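Local structure of aspartate--tRNA(Asp/Asn) ligase (Thermus thermophilus, 1N9W) at residues Lys126-Leu131 against Arg408-Phe413; Leu181-Met186 against Val193-Pro198; Glu228-Leu233 against Arg335-Leu340. The protein attaches L-aspartate to both tRNA(Asp) and tRNA(Asn) with similar efficiency, first activating the amino acid with ATP to form Asp-AMP. All coordinates share one frame; numbering follows the deposited sequence.

Contact 1 of 3, residues Lys126-Leu131 against Arg408-Phe413; sequences KVQAAL and RYARAF
Gln-128 and Ala-410 mark the nearest backbone approach, with 7.4 Å between the CA of Gln-128 and the CA of Ala-410. Gln-128 lies on helix 119-141, which has the place of the motif 1 helix of a class II aminoacyl-tRNA synthetase, while Ala-410 ends a short 3-10 segment in the C-terminal loop beyond helix 394-402. Only this pair touches, and it does so through polar groups. The CA-CB bond of Gln-128 points toward the loop, and the side chain is stretched to full length: CG is anti to the backbone N (chi1 -175°) and CD is anti to CA. This brings the amide to the backbone carbonyl of Ala-410 rather than to a side chain, with the plane of the amide turned across the line of the chain. NE2 of Gln-128 lies 3.1 Å from O of Ala-410, and a water bridges the amide and the carbonyl. Next to the bridge the chain turns into Arg-411, whose CA-CB bond points away from the helix and whose guanidinium forms salt bridges to Glu-395 and Glu-213. Glu-395, predicted to bind ATP, is also touched by the side chain of Gln-128, and Thr-398 one turn further on helix 394-402 meets both Gln-128 and Ala-410. The second subunit comes close as well, Phe-148 of that chain packing on Gln-128 and Tyr-182 of that chain meeting the ring of Phe-413. The water donates one hydrogen to OE1 of Gln-128 over 2.8 Å and the other to O of Ala-410, also over 2.8 Å, and its two acceptors subtend nearly a right angle at its oxygen.

Contact 2 of 3, residues Leu181-Met186 against Val193-Pro198; sequences LYKQIM and VYEVAP
Lys-183 and Glu-195 carry the one salt bridge between helix 181-186 and strand 193-198, which run roughly antiparallel at 147° with their axes 8.9 Å apart. NZ of Lys-183 donates to OE1 of Glu-195 over 2.8 Å, meeting the oxygen almost along its C-O bond direction. The lysine is extended as far as CE and then bends at its last torsion (chi4 58°), which turns the ammonium onto the carboxylate; the two side chains cross at about a right angle. Glu-195 stands straight up from the strand, CG anti to its backbone N (chi1 171°), which carries the carboxylate toward the helix. OE1 is held by two partners, since Thr-149 OG1 also hydrogen-bonds to it, and OE2 is hydrogen-bonded too. A longer, weak ion pair links NZ of Lys-183 to Asp-218 on the neighbouring strand, so the ammonium has a second, weaker acidic neighbour. The strand's own backbone groups are engaged by its sheet neighbours: Val-193, Glu-195 and Ala-197 pair with Glu-220, Asp-218 and Ser-216, and Tyr-194 pairs with Ile-147. Further along, the contact turns apolar. Val-193 spreads its two methyls under the helix, CG1 lying 4.1 Å from CB of Met-186 and CG2 lying 4.0 Å from O of Lys-183. The end of Met-186 leads away from the strand, and its side chain also packs on Phe-413 of the second subunit. The strand, paired antiparallel with 215-222, is the first strand of motif 2 of the class II synthetase core, and the start of the helix belongs to the predicted aspartate-binding region; a lysine tied down in this way is consistent with the amino acid pocket of the aspartyl enzymes.

Contact 3 of 3, residues Glu228-Leu233 against Arg335-Leu340; sequences EDLMRL and RSFDLL
Helix 227-248 lies against the antiparallel sheet of the class II synthetase catalytic domain, and Phe-337 of strand 336-341 is the side chain that meets Leu-230 and Met-231 of the helix. The two helix residues approach the ring differently. Met-231 lies over a face: its CG makes a CH-pi contact 3.7 Å from the centroid of the Phe-337 ring, only 7° off the normal. Beyond CG the chain bends back over the root of the ring, its SD in an oblique Met-aromatic contact 4.5 Å from the same centroid and its CE 3.5 Å from CD2 of Phe-337. Leu-230 instead comes in at the edge, near the ring plane. The phenyl group is set for this by a chi1 of 65°, which places CG between the backbone N and the carbonyl carbon. Phe-313 of the adjoining strand 311-315 meets the Phe-337 ring with its plane roughly perpendicular and also touches Met-231. With an alanine here in place of Phe-337, a gap would probably open between helix and sheet, leaving the methionine thioether without the aromatic face beneath it and less restrained. Buried and apolar, the contact ends at the rim of the ring, where CB of Leu-230 sits 3.5 Å from CE2 of Phe-337 and 3.7 Å from CZ of Phe-337.

In the fold
All three contacts lie in the class II catalytic domain. Along the chain, contact 1 closes a long loop within which contacts 2 and 3 follow in series. Contacts 2 and 3 reach the same mixed sheet from strands 192-198 and 336-341, with 215-222, 387-393 and 344-351 between them in the sheet order; their centres are 17 Å apart. Contact 1 has its centre about 22 Å from that of contact 2 and 24 Å from that of contact 3, and joins helix 119-141 to the C-terminal loop. Contacts 1 and 2 both touch the second subunit, consistent with a catalytic core built together with the homodimer interface, whereas contact 3 lies within one subunit.

Contact 1 of 3, residues Lys126-Leu131 against Arg408-Phe413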
loop_
_atom_site.group_PDB
_atom_site.type_symbol
_atom_site.label_atom_id
_atom_site.label_comp_id
_atom_site.label_asym_id
_atom_site.label_seq_id
_atom_site.Cartn_x
_atom_site.Cartn_y
_atom_site.Cartn_z
ATOM N N LYS B 126 3.539 -14.023 0.128
ATOM C CA LYS B 126 2.718 -13.925 1.329
ATOM C C LYS B 126 3.561 -13.257 2.422
ATOM O O LYS B 126 3.078 -12.408 3.175
ATOM C CB LYS B 126 2.279 -15.326 1.767
ATOM C CG LYS B 126 1.391 -15.387 3.001
ATOM C CD LYS B 126 0.073 -14.671 2.785
ATOM C CE LYS B 126 -0.882 -14.889 3.956
ATOM N NZ LYS B 126 -2.060 -13.954 3.884
ATOM N N VAL B 127 4.832 -13.636 2.486
ATOM C CA VAL B 127 5.735 -13.069 3.471
ATOM C C VAL B 127 5.985 -11.599 3.141
ATOM O O VAL B 127 6.010 -10.753 4.030
ATOM C CB VAL B 127 7.070 -13.879 3.510
ATOM C CG1 VAL B 127 8.099 -13.174 4.388
ATOM C CG2 VAL B 127 6.798 -15.282 4.060
ATOM N N GLN B 128 6.136 -11.292 1.856
ATOM C CA GLN B 128 6.366 -9.904 1.441
ATOM C C GLN B 128 5.189 -9.004 1.840
ATOM O O GLN B 128 5.392 -7.870 2.265
ATOM C CB GLN B 128 6.556 -9.817 -0.064
ATOM C CG GLN B 128 6.915 -8.418 -0.540
ATOM C CD GLN B 128 7.097 -8.359 -2.034
ATOM O OE1 GLN B 128 6.154 -8.087 -2.778
ATOM N NE2 GLN B 128 8.312 -8.638 -2.490
ATOM N N ALA B 129 3.968 -9.515 1.684
ATOM C CA ALA B 129 2.790 -8.746 2.031
ATOM C C ALA B 129 2.822 -8.467 3.520
ATOM O O ALA B 129 2.412 -7.395 3.976
ATOM C CB ALA B 129 1.514 -9.502 1.657
ATOM N N ALA B 130 3.313 -9.426 4.294
ATOM C CA ALA B 130 3.382 -9.218 5.734
ATOM C C ALA B 130 4.429 -8.141 6.037
ATOM O O ALA B 130 4.146 -7.210 6.789
ATOM C CB ALA B 130 3.720 -10.536 6.441
ATOM N N LEU B 131 5.614 -8.235 5.431
ATOM C CA LEU B 131 6.670 -7.226 5.662
ATOM C C LEU B 131 6.192 -5.804 5.358
ATOM O O LEU B 131 6.490 -4.866 6.097
ATOM C CB LEU B 131 7.896 -7.526 4.793
ATOM C CG LEU B 131 8.635 -8.842 5.069
ATOM C CD1 LEU B 131 9.569 -9.154 3.919
ATOM C CD2 LEU B 131 9.396 -8.749 6.391
ATOM N N ARG B 408 13.781 -12.838 -8.429
ATOM C CA ARG B 408 12.544 -13.089 -9.171
ATOM C C ARG B 408 11.557 -13.950 -8.383
ATOM O O ARG B 408 10.361 -13.960 -8.678
ATOM C CB ARG B 408 12.860 -13.755 -10.515
ATOM C CG ARG B 408 13.981 -13.071 -11.294
ATOM C CD ARG B 408 14.046 -13.526 -12.750
ATOM N NE ARG B 408 12.968 -12.945 -13.553
ATOM C CZ ARG B 408 12.816 -13.133 -14.862
ATOM N NH1 ARG B 408 13.676 -13.893 -15.530
ATOM N NH2 ARG B 408 11.806 -12.559 -15.509
ATOM N N TYR B 409 12.072 -14.668 -7.384
ATOM C CA TYR B 409 11.262 -15.537 -6.534
ATOM C C TYR B 409 10.414 -14.767 -5.525
ATOM O O TYR B 409 9.594 -15.356 -4.821
ATOM C CB TYR B 409 12.156 -16.528 -5.779
ATOM C CG TYR B 409 12.630 -17.698 -6.610
ATOM C CD1 TYR B 409 13.337 -17.497 -7.795
ATOM C CD2 TYR B 409 12.355 -19.011 -6.222
ATOM C CE1 TYR B 409 13.756 -18.569 -8.577
ATOM C CE2 TYR B 409 12.768 -20.094 -6.998
ATOM C CZ TYR B 409 13.467 -19.864 -8.176
ATOM O OH TYR B 409 13.869 -20.919 -8.965
ATOM N N ALA B 410 10.616 -13.456 -5.450
ATOM C CA ALA B 410 9.867 -12.614 -4.521
ATOM C C ALA B 410 8.967 -11.670 -5.303
ATOM O O ALA B 410 8.361 -10.759 -4.741
ATOM C CB ALA B 410 10.827 -11.818 -3.654
ATOM N N ARG B 411 8.889 -11.908 -6.606
ATOM C CA ARG B 411 8.093 -11.095 -7.515
ATOM C C ARG B 411 7.008 -12.005 -8.111
ATOM O O ARG B 411 7.296 -13.139 -8.505
ATOM C CB ARG B 411 9.018 -10.553 -8.612
ATOM C CG ARG B 411 8.440 -9.483 -9.519
ATOM C CD ARG B 411 8.329 -8.141 -8.815
ATOM N NE ARG B 411 7.977 -7.068 -9.748
ATOM C CZ ARG B 411 7.740 -5.807 -9.395
ATOM N NH1 ARG B 411 7.812 -5.443 -8.121
ATOM N NH2 ARG B 411 7.432 -4.907 -10.318
ATOM N N ALA B 412 5.769 -11.517 -8.160
ATOM C CA ALA B 412 4.660 -12.303 -8.699
ATOM C C ALA B 412 4.855 -12.610 -10.181
ATOM O O ALA B 412 4.822 -13.768 -10.599
ATOM C CB ALA B 412 3.339 -11.566 -8.492
ATOM N N PHE B 413 5.058 -11.567 -10.974
ATOM C CA PHE B 413 5.253 -11.743 -12.406
ATOM C C PHE B 413 6.498 -10.993 -12.888
ATOM O O PHE B 413 6.398 -9.884 -13.418
ATOM C CB PHE B 413 4.029 -11.244 -13.173
ATOM C CG PHE B 413 2.712 -11.706 -12.598
ATOM C CD1 PHE B 413 2.040 -10.934 -11.650
ATOM C CD2 PHE B 413 2.137 -12.904 -13.016
ATOM C CE1 PHE B 413 0.818 -11.344 -11.132
ATOM C CE2 PHE B 413 0.915 -13.323 -12.503
ATOM C CZ PHE B 413 0.252 -12.541 -11.561
HETATM O O HOH W 1 7.180 -8.286 -5.415
#

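Contact 2 of 3, residues Leu181-Met186 against Val193-Pro198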
loop_
_atom_site.group_PDB
_atom_site.type_symbol
_atom_site.label_atom_id
_atom_site.label_comp_id
_atom_site.label_asym_id
_atom_site.label_seq_id
_atom_site.Cartn_x
_atom_site.Cartn_y
_atom_site.Cartn_z
ATOM N N LEU B 181 12.046 14.279 -5.637
ATOM C CA LEU B 181 11.598 15.635 -5.357
ATOM C C LEU B 181 10.232 15.639 -4.690
ATOM O O LEU B 181 9.997 16.389 -3.744
ATOM C CB LEU B 181 11.522 16.443 -6.653
ATOM C CG LEU B 181 10.805 17.791 -6.595
ATOM C CD1 LEU B 181 11.553 18.731 -5.669
ATOM C CD2 LEU B 181 10.707 18.387 -7.992
ATOM N N TYR B 182 9.325 14.805 -5.186
ATOM C CA TYR B 182 7.989 14.758 -4.620
ATOM C C TYR B 182 8.010 14.392 -3.145
ATOM O O TYR B 182 7.293 14.988 -2.350
ATOM C CB TYR B 182 7.108 13.776 -5.393
ATOM C CG TYR B 182 6.832 14.202 -6.819
ATOM C CD1 TYR B 182 6.520 15.531 -7.126
ATOM C CD2 TYR B 182 6.850 13.272 -7.863
ATOM C CE1 TYR B 182 6.231 15.923 -8.438
ATOM C CE2 TYR B 182 6.559 13.649 -9.177
ATOM C CZ TYR B 182 6.250 14.975 -9.455
ATOM O OH TYR B 182 5.949 15.347 -10.744
ATOM N N LYS B 183 8.839 13.427 -2.771
ATOM C CA LYS B 183 8.905 13.025 -1.377
ATOM C C LYS B 183 9.454 14.141 -0.491
ATOM O O LYS B 183 9.117 14.220 0.691
ATOM C CB LYS B 183 9.742 11.750 -1.237
ATOM C CG LYS B 183 9.123 10.553 -1.948
ATOM C CD LYS B 183 10.035 9.338 -1.954
ATOM C CE LYS B 183 9.330 8.109 -2.541
ATOM N NZ LYS B 183 8.834 8.291 -3.936
ATOM N N GLN B 184 10.290 15.009 -1.049
ATOM C CA GLN B 184 10.842 16.106 -0.259
ATOM C C GLN B 184 9.785 17.178 -0.078
ATOM O O GLN B 184 9.612 17.720 1.015
ATOM C CB GLN B 184 12.073 16.684 -0.945
ATOM C CG GLN B 184 13.107 15.626 -1.234
ATOM C CD GLN B 184 14.367 16.192 -1.812
ATOM O OE1 GLN B 184 15.279 16.531 -1.023
ATOM N NE2 GLN B 184 14.439 16.319 -3.053
ATOM N N ILE B 185 9.071 17.471 -1.155
ATOM C CA ILE B 185 8.012 18.458 -1.101
ATOM C C ILE B 185 6.968 18.013 -0.093
ATOM O O ILE B 185 6.439 18.829 0.661
ATOM C CB ILE B 185 7.334 18.627 -2.465
ATOM C CG1 ILE B 185 8.352 19.147 -3.484
ATOM C CG2 ILE B 185 6.151 19.577 -2.348
ATOM C CD1 ILE B 185 7.790 19.318 -4.877
ATOM N N MET B 186 6.666 16.719 -0.066
ATOM C CA MET B 186 5.660 16.241 0.876
ATOM C C MET B 186 6.170 16.288 2.318
ATOM O O MET B 186 5.374 16.290 3.253
ATOM C CB MET B 186 5.168 14.835 0.493
ATOM C CG MET B 186 4.352 14.797 -0.812
ATOM S SD MET B 186 3.088 16.082 -0.939
ATOM C CE MET B 186 1.854 15.410 0.128
ATOM N N VAL B 193 6.687 11.159 5.809
ATOM C CA VAL B 193 5.909 10.438 4.810
ATOM C C VAL B 193 6.632 9.204 4.296
ATOM O O VAL B 193 7.834 9.039 4.499
ATOM C CB VAL B 193 5.610 11.330 3.568
ATOM C CG1 VAL B 193 4.947 12.624 3.993
ATOM C CG2 VAL B 193 6.892 11.606 2.798
ATOM N N TYR B 194 5.880 8.330 3.641
ATOM C CA TYR B 194 6.457 7.129 3.075
ATOM C C TYR B 194 5.627 6.715 1.885
ATOM O O TYR B 194 4.500 7.179 1.699
ATOM C CB TYR B 194 6.490 5.986 4.092
ATOM C CG TYR B 194 5.128 5.459 4.481
ATOM C CD1 TYR B 194 4.441 5.981 5.574
ATOM C CD2 TYR B 194 4.538 4.415 3.765
ATOM C CE1 TYR B 194 3.201 5.471 5.951
ATOM C CE2 TYR B 194 3.302 3.898 4.131
ATOM C CZ TYR B 194 2.639 4.430 5.230
ATOM O OH TYR B 194 1.433 3.902 5.626
ATOM N N GLU B 195 6.186 5.843 1.061
ATOM C CA GLU B 195 5.463 5.386 -0.110
ATOM C C GLU B 195 5.902 4.000 -0.523
ATOM O O GLU B 195 7.074 3.630 -0.408
ATOM C CB GLU B 195 5.643 6.378 -1.266
ATOM C CG GLU B 195 5.093 5.888 -2.608
ATOM C CD GLU B 195 5.090 6.968 -3.682
ATOM O OE1 GLU B 195 6.109 7.675 -3.840
ATOM O OE2 GLU B 195 4.062 7.105 -4.381
ATOM N N VAL B 196 4.929 3.232 -0.983
ATOM C CA VAL B 196 5.140 1.870 -1.434
ATOM C C VAL B 196 4.760 1.852 -2.896
ATOM O O VAL B 196 3.578 1.876 -3.232
ATOM C CB VAL B 196 4.215 0.901 -0.688
ATOM C CG1 VAL B 196 4.366 -0.500 -1.247
ATOM C CG2 VAL B 196 4.520 0.945 0.798
ATOM N N ALA B 197 5.752 1.821 -3.775
ATOM C CA ALA B 197 5.458 1.812 -5.204
ATOM C C ALA B 197 6.610 1.248 -6.022
ATOM O O ALA B 197 7.748 1.198 -5.558
ATOM C CB ALA B 197 5.110 3.229 -5.669
ATOM N N PRO B 198 6.325 0.807 -7.260
ATOM C CA PRO B 198 7.356 0.238 -8.142
ATOM C C PRO B 198 8.367 1.286 -8.605
ATOM O O PRO B 198 8.067 2.479 -8.632
ATOM C CB PRO B 198 6.542 -0.336 -9.307
ATOM C CG PRO B 198 5.184 -0.602 -8.688
ATOM C CD PRO B 198 4.983 0.630 -7.845
#

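Contact 3 of 3, residues Glu228-Leu233 against Arg335-Leu340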
loop_
_atom_site.group_PDB
_atom_site.type_symbol
_atom_site.label_atom_id
_atom_site.label_comp_id
_atom_site.label_asym_id
_atom_site.label_seq_id
_atom_site.Cartn_x
_atom_site.Cartn_y
_atom_site.Cartn_z
ATOM N N GLU B 228 21.902 9.911 11.304
ATOM C CA GLU B 228 21.808 8.923 12.370
ATOM C C GLU B 228 20.362 8.676 12.783
ATOM O O GLU B 228 20.032 7.604 13.292
ATOM C CB GLU B 228 22.620 9.386 13.583
ATOM C CG GLU B 228 23.005 8.268 14.535
ATOM C CD GLU B 228 23.804 7.178 13.841
ATOM O OE1 GLU B 228 24.770 7.515 13.120
ATOM O OE2 GLU B 228 23.468 5.984 14.014
ATOM N N ASP B 229 19.505 9.671 12.579
ATOM C CA ASP B 229 18.091 9.514 12.920
ATOM C C ASP B 229 17.459 8.501 11.972
ATOM O O ASP B 229 16.618 7.698 12.379
ATOM C CB ASP B 229 17.337 10.841 12.809
ATOM C CG ASP B 229 17.617 11.765 13.968
ATOM O OD1 ASP B 229 17.984 11.271 15.056
ATOM O OD2 ASP B 229 17.452 12.990 13.803
ATOM N N LEU B 230 17.883 8.546 10.711
ATOM C CA LEU B 230 17.375 7.645 9.684
ATOM C C LEU B 230 17.756 6.193 9.974
ATOM O O LEU B 230 16.914 5.292 9.878
ATOM C CB LEU B 230 17.914 8.061 8.314
ATOM C CG LEU B 230 17.824 9.548 7.980
ATOM C CD1 LEU B 230 18.386 9.800 6.586
ATOM C CD2 LEU B 230 16.377 10.001 8.058
ATOM N N MET B 231 19.023 5.970 10.330
ATOM C CA MET B 231 19.506 4.620 10.628
ATOM C C MET B 231 18.786 4.016 11.835
ATOM O O MET B 231 18.356 2.862 11.791
ATOM C CB MET B 231 21.036 4.625 10.842
ATOM C CG MET B 231 21.837 4.482 9.533
ATOM S SD MET B 231 23.670 4.569 9.653
ATOM C CE MET B 231 23.941 6.314 9.261
ATOM N N ARG B 232 18.638 4.796 12.901
ATOM C CA ARG B 232 17.941 4.309 14.082
ATOM C C ARG B 232 16.474 4.014 13.740
ATOM O O ARG B 232 15.891 3.060 14.254
ATOM C CB ARG B 232 18.029 5.339 15.214
ATOM C CG ARG B 232 19.345 5.284 15.993
ATOM C CD ARG B 232 19.849 6.675 16.342
ATOM N NE ARG B 232 18.796 7.509 16.918
ATOM C CZ ARG B 232 18.875 8.831 17.033
ATOM N NH1 ARG B 232 19.964 9.468 16.611
ATOM N NH2 ARG B 232 17.866 9.515 17.559
ATOM N N LEU B 233 15.888 4.826 12.866
ATOM C CA LEU B 233 14.507 4.629 12.458
ATOM C C LEU B 233 14.366 3.325 11.673
ATOM O O LEU B 233 13.501 2.505 11.966
ATOM C CB LEU B 233 14.026 5.789 11.584
ATOM C CG LEU B 233 12.690 5.540 10.842
ATOM C CD1 LEU B 233 11.547 5.579 11.833
ATOM C CD2 LEU B 233 12.485 6.596 9.761
ATOM N N ARG B 335 26.536 12.550 4.408
ATOM C CA ARG B 335 25.712 11.948 5.447
ATOM C C ARG B 335 24.784 10.901 4.840
ATOM O O ARG B 335 23.575 10.910 5.073
ATOM C CB ARG B 335 24.888 13.019 6.155
ATOM C CG ARG B 335 25.721 14.004 6.938
ATOM C CD ARG B 335 24.835 14.998 7.655
ATOM N NE ARG B 335 25.616 15.927 8.461
ATOM C CZ ARG B 335 25.091 16.888 9.208
ATOM N NH1 ARG B 335 23.775 17.049 9.254
ATOM N NH2 ARG B 335 25.882 17.688 9.911
ATOM N N SER B 336 25.369 10.004 4.055
ATOM C CA SER B 336 24.625 8.942 3.400
ATOM C C SER B 336 25.006 7.589 3.995
ATOM O O SER B 336 26.007 7.476 4.706
ATOM C CB SER B 336 24.923 8.948 1.899
ATOM O OG SER B 336 26.311 8.782 1.664
ATOM N N PHE B 337 24.198 6.571 3.704
ATOM C CA PHE B 337 24.444 5.221 4.202
ATOM C C PHE B 337 23.726 4.167 3.356
ATOM O O PHE B 337 22.731 4.456 2.692
ATOM C CB PHE B 337 23.999 5.106 5.672
ATOM C CG PHE B 337 22.513 5.277 5.884
ATOM C CD1 PHE B 337 21.626 4.239 5.605
ATOM C CD2 PHE B 337 21.998 6.488 6.336
ATOM C CE1 PHE B 337 20.250 4.404 5.772
ATOM C CE2 PHE B 337 20.623 6.664 6.507
ATOM C CZ PHE B 337 19.751 5.619 6.221
ATOM N N ASP B 338 24.251 2.946 3.387
ATOM C CA ASP B 338 23.688 1.820 2.659
ATOM C C ASP B 338 23.567 0.684 3.644
ATOM O O ASP B 338 24.457 0.488 4.467
ATOM C CB ASP B 338 24.615 1.399 1.520
ATOM C CG ASP B 338 24.290 2.088 0.220
ATOM O OD1 ASP B 338 23.629 3.144 0.256
ATOM O OD2 ASP B 338 24.701 1.573 -0.844
ATOM N N LEU B 339 22.467 -0.058 3.578
ATOM C CA LEU B 339 22.291 -1.182 4.491
ATOM C C LEU B 339 22.566 -2.479 3.746
ATOM O O LEU B 339 22.002 -2.724 2.680
ATOM C CB LEU B 339 20.872 -1.204 5.063
ATOM C CG LEU B 339 20.517 -2.443 5.891
ATOM C CD1 LEU B 339 21.480 -2.579 7.067
ATOM C CD2 LEU B 339 19.082 -2.341 6.380
ATOM N N LEU B 340 23.450 -3.297 4.299
ATOM C CA LEU B 340 23.771 -4.575 3.692
ATOM C C LEU B 340 23.119 -5.671 4.499
ATOM O O LEU B 340 23.330 -5.775 5.707
ATOM C CB LEU B 340 25.281 -4.805 3.666
ATOM C CG LEU B 340 26.088 -3.885 2.758
ATOM C CD1 LEU B 340 27.554 -4.298 2.817
ATOM C CD2 LEU B 340 25.561 -3.976 1.334
#